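Local coordinates for protein translation initiation factor 6 (Methanocaldococcus jannaschii, PDB 1G61) that binds the 50S ribosomal subunit and prevents it from joining the 30S subunit to form the 70S initiation complex, at residues L62-K67 / I111-K116; E98-K103 / K129-S134; K116-S121 / D133-E138; A154-K159 / S177-E182. All coordinates share one frame; numbering follows the deposited sequence.

Interaction 1: residues L62-K67 / I111-K116; sequences LSVANK and ILTNDK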
loop_
_atom_site.group_PDB
_atom_site.type_symbol
_atom_site.label_atom_id
_atom_site.label_comp_id
_atom_site.label_asym_id
_atom_site.label_seq_id
_atom_site.Cartn_x
_atom_site.Cartn_y
_atom_site.Cartn_z
ATOM N N LEU A 62 2.362 6.684 -5.705
ATOM C CA LEU A 62 1.426 7.467 -6.516
ATOM C C LEU A 62 0.014 6.920 -6.542
ATOM O O LEU A 62 -0.905 7.625 -6.957
ATOM C CB LEU A 62 1.928 7.520 -7.970
ATOM C CG LEU A 62 3.199 8.347 -8.206
ATOM C CD1 LEU A 62 3.677 8.081 -9.636
ATOM C CD2 LEU A 62 2.833 9.797 -7.953
ATOM N N SER A 63 -0.207 5.682 -6.126
ATOM C CA SER A 63 -1.510 5.037 -6.306
ATOM C C SER A 63 -1.872 4.249 -5.067
ATOM O O SER A 63 -1.000 3.952 -4.244
ATOM C CB SER A 63 -1.412 4.151 -7.558
ATOM O OG SER A 63 -2.636 3.455 -7.698
ATOM N N VAL A 64 -3.164 3.904 -4.964
ATOM C CA VAL A 64 -3.788 3.169 -3.864
ATOM C C VAL A 64 -4.803 2.210 -4.421
ATOM O O VAL A 64 -5.477 2.565 -5.402
ATOM C CB VAL A 64 -4.560 4.228 -3.028
ATOM C CG1 VAL A 64 -5.461 3.623 -2.032
ATOM C CG2 VAL A 64 -3.564 5.173 -2.366
ATOM N N ALA A 65 -4.970 1.039 -3.811
ATOM C CA ALA A 65 -6.028 0.158 -4.264
ATOM C C ALA A 65 -6.518 -0.734 -3.138
ATOM O O ALA A 65 -5.794 -0.974 -2.163
ATOM C CB ALA A 65 -5.585 -0.736 -5.429
ATOM N N ASN A 66 -7.750 -1.183 -3.307
ATOM C CA ASN A 66 -8.256 -2.226 -2.395
ATOM C C ASN A 66 -9.120 -3.148 -3.262
ATOM O O ASN A 66 -8.995 -3.138 -4.503
ATOM C CB ASN A 66 -8.937 -1.653 -1.168
ATOM C CG ASN A 66 -10.286 -1.014 -1.415
ATOM O OD1 ASN A 66 -10.717 -0.908 -2.586
ATOM N ND2 ASN A 66 -10.962 -0.609 -0.323
ATOM N N LYS A 67 -9.971 -3.972 -2.638
ATOM C CA LYS A 67 -10.793 -4.906 -3.457
ATOM C C LYS A 67 -11.772 -4.156 -4.352
ATOM O O LYS A 67 -12.187 -4.690 -5.397
ATOM C CB LYS A 67 -11.603 -5.816 -2.550
ATOM C CG LYS A 67 -12.269 -6.984 -3.286
ATOM C CD LYS A 67 -13.228 -7.785 -2.337
ATOM C CE LYS A 67 -14.585 -7.115 -2.294
ATOM N NZ LYS A 67 -15.522 -7.760 -1.313
ATOM N N ILE A 111 -2.638 8.058 1.660
ATOM C CA ILE A 111 -3.828 7.249 1.935
ATOM C C ILE A 111 -3.383 5.861 2.384
ATOM O O ILE A 111 -2.436 5.285 1.794
ATOM C CB ILE A 111 -4.693 7.145 0.666
ATOM C CG1 ILE A 111 -5.148 8.542 0.209
ATOM C CG2 ILE A 111 -5.875 6.193 0.877
ATOM C CD1 ILE A 111 -5.806 8.561 -1.177
ATOM N N LEU A 112 -4.086 5.326 3.353
ATOM C CA LEU A 112 -3.806 4.005 3.901
ATOM C C LEU A 112 -5.121 3.233 3.949
ATOM O O LEU A 112 -6.005 3.676 4.680
ATOM C CB LEU A 112 -3.214 4.175 5.289
ATOM C CG LEU A 112 -2.858 2.955 6.104
ATOM C CD1 LEU A 112 -1.643 2.247 5.503
ATOM C CD2 LEU A 112 -2.547 3.391 7.539
ATOM N N THR A 113 -5.271 2.139 3.220
ATOM C CA THR A 113 -6.567 1.470 3.120
ATOM C C THR A 113 -6.430 -0.030 3.140
ATOM O O THR A 113 -5.482 -0.594 2.578
ATOM C CB THR A 113 -7.305 1.926 1.852
ATOM O OG1 THR A 113 -8.692 1.504 1.921
ATOM C CG2 THR A 113 -6.695 1.389 0.541
ATOM N N ASN A 114 -7.443 -0.675 3.743
ATOM C CA ASN A 114 -7.639 -2.100 3.458
ATOM C C ASN A 114 -9.035 -2.231 2.838
ATOM O O ASN A 114 -9.560 -1.238 2.270
ATOM C CB ASN A 114 -7.397 -3.002 4.657
ATOM C CG ASN A 114 -8.338 -2.756 5.815
ATOM O OD1 ASN A 114 -9.311 -1.996 5.691
ATOM N ND2 ASN A 114 -8.065 -3.417 6.953
ATOM N N ASP A 115 -9.692 -3.385 2.922
ATOM C CA ASP A 115 -11.022 -3.558 2.327
ATOM C C ASP A 115 -12.135 -3.196 3.304
ATOM O O ASP A 115 -13.297 -3.427 2.927
ATOM C CB ASP A 115 -11.203 -5.022 1.875
ATOM C CG ASP A 115 -10.252 -5.355 0.744
ATOM O OD1 ASP A 115 -9.698 -4.451 0.094
ATOM O OD2 ASP A 115 -9.980 -6.550 0.496
ATOM N N LYS A 116 -11.793 -2.660 4.475
ATOM C CA LYS A 116 -12.746 -2.347 5.529
ATOM C C LYS A 116 -12.666 -0.905 5.999
ATOM O O LYS A 116 -13.661 -0.452 6.596
ATOM C CB LYS A 116 -12.577 -3.305 6.762
ATOM C CG LYS A 116 -12.871 -4.756 6.351
ATOM C CD LYS A 116 -12.551 -5.771 7.425
ATOM C CE LYS A 116 -11.069 -6.073 7.493
ATOM N NZ LYS A 116 -10.779 -7.080 8.566
HETATM O O HOH W 1 -5.799 -2.250 0.202
#

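Interaction 2: residues E98-K103 / K129-S134; sequences EIIKSK and KDIEDS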
loop_
_atom_site.group_PDB
_atom_site.type_symbol
_atom_site.label_atom_id
_atom_site.label_comp_id
_atom_site.label_asym_id
_atom_site.label_seq_id
_atom_site.Cartn_x
_atom_site.Cartn_y
_atom_site.Cartn_z
ATOM N N GLU A 98 -10.539 5.452 -10.235
ATOM C CA GLU A 98 -10.886 6.861 -9.965
ATOM C C GLU A 98 -9.646 7.715 -10.005
ATOM O O GLU A 98 -8.654 7.380 -9.314
ATOM C CB GLU A 98 -11.578 6.950 -8.598
ATOM C CG GLU A 98 -11.737 8.349 -8.059
ATOM C CD GLU A 98 -12.704 9.240 -8.799
ATOM O OE1 GLU A 98 -13.323 8.783 -9.790
ATOM O OE2 GLU A 98 -12.874 10.419 -8.396
ATOM N N ILE A 99 -9.632 8.791 -10.797
ATOM C CA ILE A 99 -8.535 9.752 -10.765
ATOM C C ILE A 99 -8.872 10.785 -9.689
ATOM O O ILE A 99 -9.914 11.472 -9.740
ATOM C CB ILE A 99 -8.342 10.402 -12.145
ATOM C CG1 ILE A 99 -8.000 9.328 -13.207
ATOM C CG2 ILE A 99 -7.313 11.528 -12.036
ATOM C CD1 ILE A 99 -7.920 9.860 -14.629
ATOM N N ILE A 100 -7.981 10.864 -8.700
ATOM C CA ILE A 100 -8.069 11.850 -7.615
ATOM C C ILE A 100 -7.238 13.049 -8.060
ATOM O O ILE A 100 -6.006 12.951 -8.170
ATOM C CB ILE A 100 -7.531 11.252 -6.309
ATOM C CG1 ILE A 100 -8.343 10.038 -5.827
ATOM C CG2 ILE A 100 -7.443 12.352 -5.254
ATOM C CD1 ILE A 100 -9.798 10.336 -5.483
ATOM N N LYS A 101 -7.953 14.144 -8.364
ATOM C CA LYS A 101 -7.290 15.267 -9.009
ATOM C C LYS A 101 -6.664 16.234 -8.039
ATOM O O LYS A 101 -6.743 17.466 -8.130
ATOM C CB LYS A 101 -8.321 16.001 -9.890
ATOM C CG LYS A 101 -8.823 15.115 -11.016
ATOM C CD LYS A 101 -9.880 15.796 -11.874
ATOM C CE LYS A 101 -10.500 14.844 -12.882
ATOM N NZ LYS A 101 -11.628 15.485 -13.647
ATOM N N SER A 102 -5.974 15.703 -7.049
ATOM C CA SER A 102 -5.277 16.534 -6.079
ATOM C C SER A 102 -3.987 17.136 -6.616
ATOM O O SER A 102 -3.309 16.537 -7.467
ATOM C CB SER A 102 -4.998 15.632 -4.841
ATOM O OG SER A 102 -4.379 14.380 -5.246
ATOM N N LYS A 103 -3.609 18.319 -6.082
ATOM C CA LYS A 103 -2.334 18.904 -6.470
ATOM C C LYS A 103 -1.167 18.061 -5.987
ATOM O O LYS A 103 -0.137 18.018 -6.643
ATOM C CB LYS A 103 -2.231 20.341 -5.960
ATOM C CG LYS A 103 -3.112 21.355 -6.701
ATOM C CD LYS A 103 -3.071 22.743 -6.093
ATOM C CE LYS A 103 -3.867 23.817 -6.837
ATOM N NZ LYS A 103 -3.082 24.175 -8.057
ATOM N N LYS A 129 -15.092 12.379 -0.415
ATOM C CA LYS A 129 -16.203 11.664 -1.041
ATOM C C LYS A 129 -15.711 10.829 -2.211
ATOM O O LYS A 129 -16.174 9.672 -2.381
ATOM C CB LYS A 129 -17.272 12.659 -1.525
ATOM C CG LYS A 129 -18.521 11.904 -2.046
ATOM C CD LYS A 129 -19.685 12.889 -2.142
ATOM C CE LYS A 129 -20.849 12.313 -2.938
ATOM N NZ LYS A 129 -21.011 10.838 -2.752
ATOM N N ASP A 130 -14.835 11.383 -3.060
ATOM C CA ASP A 130 -14.319 10.586 -4.182
ATOM C C ASP A 130 -13.621 9.304 -3.712
ATOM O O ASP A 130 -13.704 8.249 -4.331
ATOM C CB ASP A 130 -13.292 11.448 -4.931
ATOM C CG ASP A 130 -13.865 12.485 -5.842
ATOM O OD1 ASP A 130 -15.088 12.468 -6.166
ATOM O OD2 ASP A 130 -13.058 13.356 -6.301
ATOM N N ILE A 131 -12.866 9.437 -2.617
ATOM C CA ILE A 131 -12.098 8.318 -2.063
ATOM C C ILE A 131 -13.076 7.333 -1.474
ATOM O O ILE A 131 -12.989 6.122 -1.711
ATOM C CB ILE A 131 -11.076 8.833 -1.064
ATOM C CG1 ILE A 131 -10.005 9.662 -1.796
ATOM C CG2 ILE A 131 -10.397 7.727 -0.283
ATOM C CD1 ILE A 131 -9.119 10.450 -0.790
ATOM N N GLU A 132 -14.079 7.798 -0.706
ATOM C CA GLU A 132 -15.090 6.875 -0.178
ATOM C C GLU A 132 -15.830 6.113 -1.248
ATOM O O GLU A 132 -16.084 4.910 -1.121
ATOM C CB GLU A 132 -16.175 7.697 0.574
ATOM C CG GLU A 132 -15.772 8.223 1.912
ATOM C CD GLU A 132 -16.675 9.313 2.460
ATOM O OE1 GLU A 132 -17.456 10.034 1.748
ATOM O OE2 GLU A 132 -16.600 9.471 3.682
ATOM N N ASP A 133 -16.216 6.824 -2.311
ATOM C CA ASP A 133 -17.017 6.175 -3.360
ATOM C C ASP A 133 -16.207 5.141 -4.118
ATOM O O ASP A 133 -16.815 4.123 -4.538
ATOM C CB ASP A 133 -17.595 7.234 -4.294
ATOM C CG ASP A 133 -18.725 8.046 -3.626
ATOM O OD1 ASP A 133 -19.142 7.714 -2.487
ATOM O OD2 ASP A 133 -19.153 9.015 -4.253
ATOM N N SER A 134 -14.904 5.346 -4.306
ATOM C CA SER A 134 -14.086 4.422 -5.046
ATOM C C SER A 134 -13.663 3.241 -4.169
ATOM O O SER A 134 -13.822 2.088 -4.555
ATOM C CB SER A 134 -12.828 5.119 -5.610
ATOM O OG SER A 134 -11.935 4.110 -6.093
HETATM O O HOH W 2 -11.011 13.487 -8.021
#

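Interaction 3: residues K116-S121 / D133-E138; sequences KGALIS and DSLNVE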
loop_
_atom_site.group_PDB
_atom_site.type_symbol
_atom_site.label_atom_id
_atom_site.label_comp_id
_atom_site.label_asym_id
_atom_site.label_seq_id
_atom_site.Cartn_x
_atom_site.Cartn_y
_atom_site.Cartn_z
ATOM N N LYS A 116 -11.793 -2.660 4.475
ATOM C CA LYS A 116 -12.746 -2.347 5.529
ATOM C C LYS A 116 -12.666 -0.905 5.999
ATOM O O LYS A 116 -13.661 -0.452 6.596
ATOM C CB LYS A 116 -12.577 -3.305 6.762
ATOM C CG LYS A 116 -12.871 -4.756 6.351
ATOM C CD LYS A 116 -12.551 -5.771 7.425
ATOM C CE LYS A 116 -11.069 -6.073 7.493
ATOM N NZ LYS A 116 -10.779 -7.080 8.566
ATOM N N GLY A 117 -11.572 -0.164 5.743
ATOM C CA GLY A 117 -11.469 1.235 6.239
ATOM C C GLY A 117 -10.242 1.884 5.590
ATOM O O GLY A 117 -9.328 1.195 5.116
ATOM N N ALA A 118 -10.279 3.203 5.623
ATOM C CA ALA A 118 -9.169 3.993 5.061
ATOM C C ALA A 118 -8.939 5.229 5.894
ATOM O O ALA A 118 -9.888 5.849 6.416
ATOM C CB ALA A 118 -9.510 4.365 3.598
ATOM N N LEU A 119 -7.650 5.591 5.984
ATOM C CA LEU A 119 -7.215 6.823 6.625
ATOM C C LEU A 119 -6.581 7.702 5.534
ATOM O O LEU A 119 -5.812 7.221 4.699
ATOM C CB LEU A 119 -6.189 6.528 7.719
ATOM C CG LEU A 119 -5.779 7.697 8.606
ATOM C CD1 LEU A 119 -6.940 8.150 9.507
ATOM C CD2 LEU A 119 -4.577 7.303 9.471
ATOM N N ILE A 120 -6.882 9.013 5.542
ATOM C CA ILE A 120 -6.341 9.911 4.524
ATOM C C ILE A 120 -5.770 11.138 5.212
ATOM O O ILE A 120 -6.287 11.652 6.223
ATOM C CB ILE A 120 -7.404 10.325 3.469
ATOM C CG1 ILE A 120 -8.467 11.287 4.031
ATOM C CG2 ILE A 120 -8.019 9.098 2.819
ATOM C CD1 ILE A 120 -9.436 11.825 2.988
ATOM N N SER A 121 -4.691 11.641 4.581
ATOM C CA SER A 121 -4.093 12.896 5.036
ATOM C C SER A 121 -5.115 14.014 5.050
ATOM O O SER A 121 -5.951 14.125 4.133
ATOM C CB SER A 121 -2.980 13.290 4.041
ATOM O OG SER A 121 -2.556 14.616 4.318
ATOM N N ASP A 133 -16.216 6.824 -2.311
ATOM C CA ASP A 133 -17.017 6.175 -3.360
ATOM C C ASP A 133 -16.207 5.141 -4.118
ATOM O O ASP A 133 -16.815 4.123 -4.538
ATOM C CB ASP A 133 -17.595 7.234 -4.294
ATOM C CG ASP A 133 -18.725 8.046 -3.626
ATOM O OD1 ASP A 133 -19.142 7.714 -2.487
ATOM O OD2 ASP A 133 -19.153 9.015 -4.253
ATOM N N SER A 134 -14.904 5.346 -4.306
ATOM C CA SER A 134 -14.086 4.422 -5.046
ATOM C C SER A 134 -13.663 3.241 -4.169
ATOM O O SER A 134 -13.822 2.088 -4.555
ATOM C CB SER A 134 -12.828 5.119 -5.610
ATOM O OG SER A 134 -11.935 4.110 -6.093
ATOM N N LEU A 135 -13.112 3.550 -2.987
ATOM C CA LEU A 135 -12.631 2.468 -2.107
ATOM C C LEU A 135 -13.789 1.733 -1.431
ATOM O O LEU A 135 -13.598 0.597 -0.973
ATOM C CB LEU A 135 -11.678 3.023 -1.073
ATOM C CG LEU A 135 -10.387 3.640 -1.632
ATOM C CD1 LEU A 135 -9.517 4.089 -0.457
ATOM C CD2 LEU A 135 -9.625 2.687 -2.530
ATOM N N ASN A 136 -14.976 2.373 -1.328
ATOM C CA ASN A 136 -16.165 1.729 -0.804
ATOM C C ASN A 136 -15.962 1.263 0.616
ATOM O O ASN A 136 -16.436 0.178 1.002
ATOM C CB ASN A 136 -16.631 0.558 -1.705
ATOM C CG ASN A 136 -18.013 0.045 -1.350
ATOM O OD1 ASN A 136 -18.273 -1.176 -1.427
ATOM N ND2 ASN A 136 -18.874 0.960 -1.020
ATOM N N VAL A 137 -15.299 2.070 1.438
ATOM C CA VAL A 137 -15.098 1.808 2.851
ATOM C C VAL A 137 -15.255 3.118 3.644
ATOM O O VAL A 137 -15.239 4.205 3.071
ATOM C CB VAL A 137 -13.718 1.223 3.167
ATOM C CG1 VAL A 137 -13.503 -0.155 2.529
ATOM C CG2 VAL A 137 -12.616 2.179 2.705
ATOM N N GLU A 138 -15.385 2.950 4.950
ATOM C CA GLU A 138 -15.344 4.108 5.825
ATOM C C GLU A 138 -14.030 4.834 5.640
ATOM O O GLU A 138 -12.976 4.147 5.710
ATOM C CB GLU A 138 -15.464 3.609 7.276
ATOM C CG GLU A 138 -15.261 4.789 8.264
ATOM C CD GLU A 138 -15.058 4.374 9.689
ATOM O OE1 GLU A 138 -15.068 3.166 10.036
ATOM O OE2 GLU A 138 -14.932 5.247 10.583
HETATM O O HOH W 3 -16.223 0.348 5.957
#

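Interaction 4: residues A154-K159 / S177-E182; sequences AVVTNK and SLFKVE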
loop_
_atom_site.group_PDB
_atom_site.type_symbol
_atom_site.label_atom_id
_atom_site.label_comp_id
_atom_site.label_asym_id
_atom_site.label_seq_id
_atom_site.Cartn_x
_atom_site.Cartn_y
_atom_site.Cartn_z
ATOM N N ALA A 154 2.681 3.533 7.652
ATOM C CA ALA A 154 2.055 2.319 8.160
ATOM C C ALA A 154 1.802 1.373 6.995
ATOM O O ALA A 154 1.838 1.809 5.854
ATOM C CB ALA A 154 0.730 2.631 8.869
ATOM N N VAL A 155 1.601 0.118 7.341
ATOM C CA VAL A 155 1.206 -0.948 6.444
ATOM C C VAL A 155 -0.094 -1.502 6.999
ATOM O O VAL A 155 -0.205 -1.756 8.214
ATOM C CB VAL A 155 2.258 -2.077 6.409
ATOM C CG1 VAL A 155 1.794 -3.266 5.563
ATOM C CG2 VAL A 155 3.584 -1.567 5.907
ATOM N N VAL A 156 -1.084 -1.703 6.134
ATOM C CA VAL A 156 -2.351 -2.254 6.587
ATOM C C VAL A 156 -2.833 -3.301 5.592
ATOM O O VAL A 156 -2.665 -3.144 4.380
ATOM C CB VAL A 156 -3.429 -1.186 6.862
ATOM C CG1 VAL A 156 -3.947 -0.516 5.601
ATOM C CG2 VAL A 156 -4.561 -1.824 7.677
ATOM N N THR A 157 -3.392 -4.370 6.165
ATOM C CA THR A 157 -3.996 -5.426 5.373
ATOM C C THR A 157 -5.358 -5.727 6.008
ATOM O O THR A 157 -5.734 -5.105 7.040
ATOM C CB THR A 157 -3.179 -6.714 5.322
ATOM O OG1 THR A 157 -3.336 -7.393 6.595
ATOM C CG2 THR A 157 -1.692 -6.413 5.089
ATOM N N ASN A 158 -6.138 -6.617 5.461
ATOM C CA ASN A 158 -7.384 -7.051 6.083
ATOM C C ASN A 158 -7.163 -7.779 7.406
ATOM O O ASN A 158 -8.123 -7.891 8.188
ATOM C CB ASN A 158 -8.175 -7.947 5.121
ATOM C CG ASN A 158 -8.671 -7.161 3.924
ATOM O OD1 ASN A 158 -8.927 -5.948 4.025
ATOM N ND2 ASN A 158 -8.799 -7.837 2.791
ATOM N N LYS A 159 -5.936 -8.243 7.638
ATOM C CA LYS A 159 -5.667 -9.042 8.838
ATOM C C LYS A 159 -4.954 -8.258 9.900
ATOM O O LYS A 159 -5.117 -8.516 11.101
ATOM C CB LYS A 159 -4.810 -10.267 8.431
ATOM C CG LYS A 159 -4.669 -11.281 9.539
ATOM C CD LYS A 159 -3.961 -12.550 9.046
ATOM C CE LYS A 159 -4.194 -13.708 10.023
ATOM N NZ LYS A 159 -3.478 -14.919 9.529
ATOM N N SER A 177 -9.548 -0.134 15.258
ATOM C CA SER A 177 -10.990 -0.011 15.081
ATOM C C SER A 177 -11.320 0.385 13.656
ATOM O O SER A 177 -12.211 -0.180 13.001
ATOM C CB SER A 177 -11.518 1.017 16.111
ATOM O OG SER A 177 -12.876 1.270 15.865
ATOM N N LEU A 178 -10.604 1.379 13.081
ATOM C CA LEU A 178 -10.868 1.875 11.735
ATOM C C LEU A 178 -10.697 0.784 10.685
ATOM O O LEU A 178 -11.473 0.644 9.753
ATOM C CB LEU A 178 -9.936 3.057 11.394
ATOM C CG LEU A 178 -10.011 3.612 9.982
ATOM C CD1 LEU A 178 -11.410 4.104 9.640
ATOM C CD2 LEU A 178 -8.963 4.720 9.839
ATOM N N PHE A 179 -9.649 -0.037 10.845
ATOM C CA PHE A 179 -9.296 -1.026 9.851
ATOM C C PHE A 179 -9.903 -2.389 10.183
ATOM O O PHE A 179 -9.805 -3.315 9.343
ATOM C CB PHE A 179 -7.752 -1.112 9.763
ATOM C CG PHE A 179 -7.154 0.134 9.157
ATOM C CD1 PHE A 179 -6.190 0.858 9.846
ATOM C CD2 PHE A 179 -7.557 0.562 7.884
ATOM C CE1 PHE A 179 -5.620 1.995 9.263
ATOM C CE2 PHE A 179 -6.989 1.686 7.310
ATOM C CZ PHE A 179 -6.045 2.396 8.009
ATOM N N LYS A 180 -10.544 -2.517 11.352
ATOM C CA LYS A 180 -11.233 -3.745 11.771
ATOM C C LYS A 180 -10.298 -4.935 11.702
ATOM O O LYS A 180 -10.624 -5.997 11.162
ATOM C CB LYS A 180 -12.476 -3.980 10.932
ATOM C CG LYS A 180 -13.604 -3.011 11.106
ATOM C CD LYS A 180 -13.937 -2.961 12.581
ATOM C CE LYS A 180 -14.926 -1.874 12.960
ATOM N NZ LYS A 180 -14.501 -1.342 14.296
ATOM N N VAL A 181 -9.101 -4.768 12.288
ATOM C CA VAL A 181 -8.085 -5.834 12.305
ATOM C C VAL A 181 -7.893 -6.388 13.713
ATOM O O VAL A 181 -8.070 -5.679 14.708
ATOM C CB VAL A 181 -6.727 -5.366 11.753
ATOM C CG1 VAL A 181 -6.895 -5.113 10.260
ATOM C CG2 VAL A 181 -6.209 -4.105 12.426
ATOM N N GLU A 182 -7.517 -7.662 13.808
ATOM C CA GLU A 182 -7.336 -8.248 15.147
ATOM C C GLU A 182 -5.871 -8.170 15.527
ATOM O O GLU A 182 -5.542 -8.330 16.711
ATOM C CB GLU A 182 -7.797 -9.690 15.244
ATOM C CG GLU A 182 -9.260 -9.946 14.950
ATOM C CD GLU A 182 -10.271 -9.290 15.862
ATOM O OE1 GLU A 182 -9.986 -8.865 17.007
ATOM O OE2 GLU A 182 -11.435 -9.181 15.419
HETATM O O HOH W 4 -7.470 -9.506 11.870
#

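Interaction 1: residues L62-K67 / I111-K116
Val64 lays both methyls against segment 111-116: CG1 meets CG2 of Thr113 at 3.6 Å, while CG2 rests on CB of Ile111 at 3.8 Å. The split follows from the first torsion, which sets CG1 trans to the backbone N (chi1 169°) and leaves CG2 beside that nitrogen. Beta-branched Val64, Ile111 and Thr113 carry methyls close to the backbone, where these strands meet. Each segment carries an outer strand of a three-stranded sheet, 64-65 in one and 111-113 in the other, and the touching parts run in nearly the same direction, 7° apart. This is packing between successive sheets of the alpha-beta barrel, near the centre of the chain. No direct backbone hydrogen bond joins the two segments; a water within donating distance of Ala65 O and Thr113 O probably bridges them. Beyond the strands the contact turns polar. The amide of Asn66 sends ND2 to the carbonyl O of Asn114 at 3.0 Å, a nearly straight bond (169°) that lies in the plane of the amide, and a second N-H goes to Leu135 O. Its OD1 accepts from the backbone N of Tyr68 and of Gly69, so both ends of this buried group are engaged and its flip is settled. Asp115 OD1 takes the backbone N-H of Lys67 at 2.8 Å, met from above the carboxylate plane, and OD2 accepts from Asn158 ND2.

Interaction 2: residues E98-K103 / K129-S134
OE2 of Glu98 stands over one face of the Asp130 carboxylate, 3.4 Å from CG of Asp130, the two carboxylate planes 64° apart; Asp130 OD2 accepts from a water. The helix of one beta-alpha-beta unit packs here on the edge strand of the preceding three-stranded sheet, joining two neighbouring subdomains of the barrel: strand 98-100 runs nearly antiparallel to helix 129-134, 158° between their directions, with 9.3 Å between the axes. Two acids so close, OE2 of Glu98 to OD2 of Asp130 at 3.6 Å, would probably repel one another and might raise the proton affinity of one. Beside the acids the contact is apolar. CD1 of Ile100 reaches CB of Asp130 and CG1 of Ile131, long enough to span strand to helix, and Leu71 of the neighbouring strand packs on both isoleucines. Near the strand start, CB of Glu98 lies 3.7 Å from CB of Ser134. A small serine lets the helix come close there, and its hydroxyl is hydrogen-bonded to Asn96 O. The water donates to Asp130 OD2 at 2.7 Å and to Ile99 O, and accepts from the backbone N of Lys101, the centre of an inverse gamma turn.

Interaction 3: residues K116-S121 / D133-E138
Apolar contact is carried by Val137, whose three side-chain carbons lie along the backbone from Lys116 to Ala118. CB sits 3.6 Å from Gly117 N, CG1 the same distance from Lys116 N, and CG2 reaches CB of Ala118 at 3.9 Å. With CG1 trans to the carbonyl carbon (chi1 -64°), that methyl lies against the Lys116 backbone and CG2 against CA and C of Gly117. Leu135 adds CD1 against the methyl of Ala118, a residue small enough to admit both side chains. An alanine in place of Val137 would lack both methyls and would probably leave a gap over the Lys116 and Gly117 backbone and beside the Ala118 methyl. These residues belong to a beta-alpha-beta unit in which strand 117-120 leads through helix 128-135 to the parallel strand 138-141, the contact lying where the chain leaves the helix. Asn136, with positive phi, turns it there. Hydrogen bonding starts the pairing of these two strands: Ala118 N donates to Glu138 O at 2.9 Å, approaching almost head-on to the carbonyl (165° at the oxygen) though bent at the hydrogen (143°). CA of Gly117 makes a bent CA-H...O contact with the same oxygen. Solvent supplies the remaining link: a water donates to Lys116 O at 2.8 Å and accepts from Glu138 N, bridging a pair of backbone groups too far apart to bond directly.

Interaction 4: residues A154-K159 / S177-E182
Phe179 leaves the helix with CB 3.9 Å from CG2 of Val156, and the same methyl then covers the start of the ring, 3.6 Å from CG and 3.8 Å from both CD1 and CD2. Farther out, CE2 meets the other methyl, CG1. The CG2 approach is a CH-pi contact over the face, 3.8 Å from the ring centroid, and Leu178 CD2 lies over the opposite face. The beta-branched Val156 suits this place: with CG2 trans to the backbone N (chi1 70°, measured to CG1) that methyl lies over the ring. A serine replacing Phe179 would probably leave Val156 CG2 without its ring and open a gap between helix and strand. Past the helix, Val181 brings CG1 to Thr157 O at 3.4 Å, and a water joins Lys159 O to Glu182 N. The turn opposite is held by Thr157 OG1, which accepts from Lys159 N in an ST turn and also bonds Gly160 N. Lys180, with positive phi, ends the helix in a Schellman motif. The contact thus sets the C-terminal end of helix 169-179 and the chain entering strand 183-186 against strand 154-156 and its following turn, while Leu112 of strand 111-113 packs on both Val156 and Phe179.

How the interactions relate
Interaction 1 is the hub, its centre about 6 Å from that of the chain. Interaction 3, about 7 Å away between centres, shares Lys116 with it and adds the bond from Asn66 ND2 to Leu135 O (3.0 Å). Interaction 2 uses the same helix, 128-135, as interaction 3, and touches interaction 1 where Ile131 CD1 meets Ile111 CD1 at 3.8 Å. On another flank, Lys116 NZ reaches Asn158 O and Lys180 O, each at 2.8 Å, tying both segments of interaction 4 to interactions 1 and 3. Interactions 2 and 4 do not touch; their centres are about 21 Å apart. Together the four join three successive three-stranded sheets of the barrel.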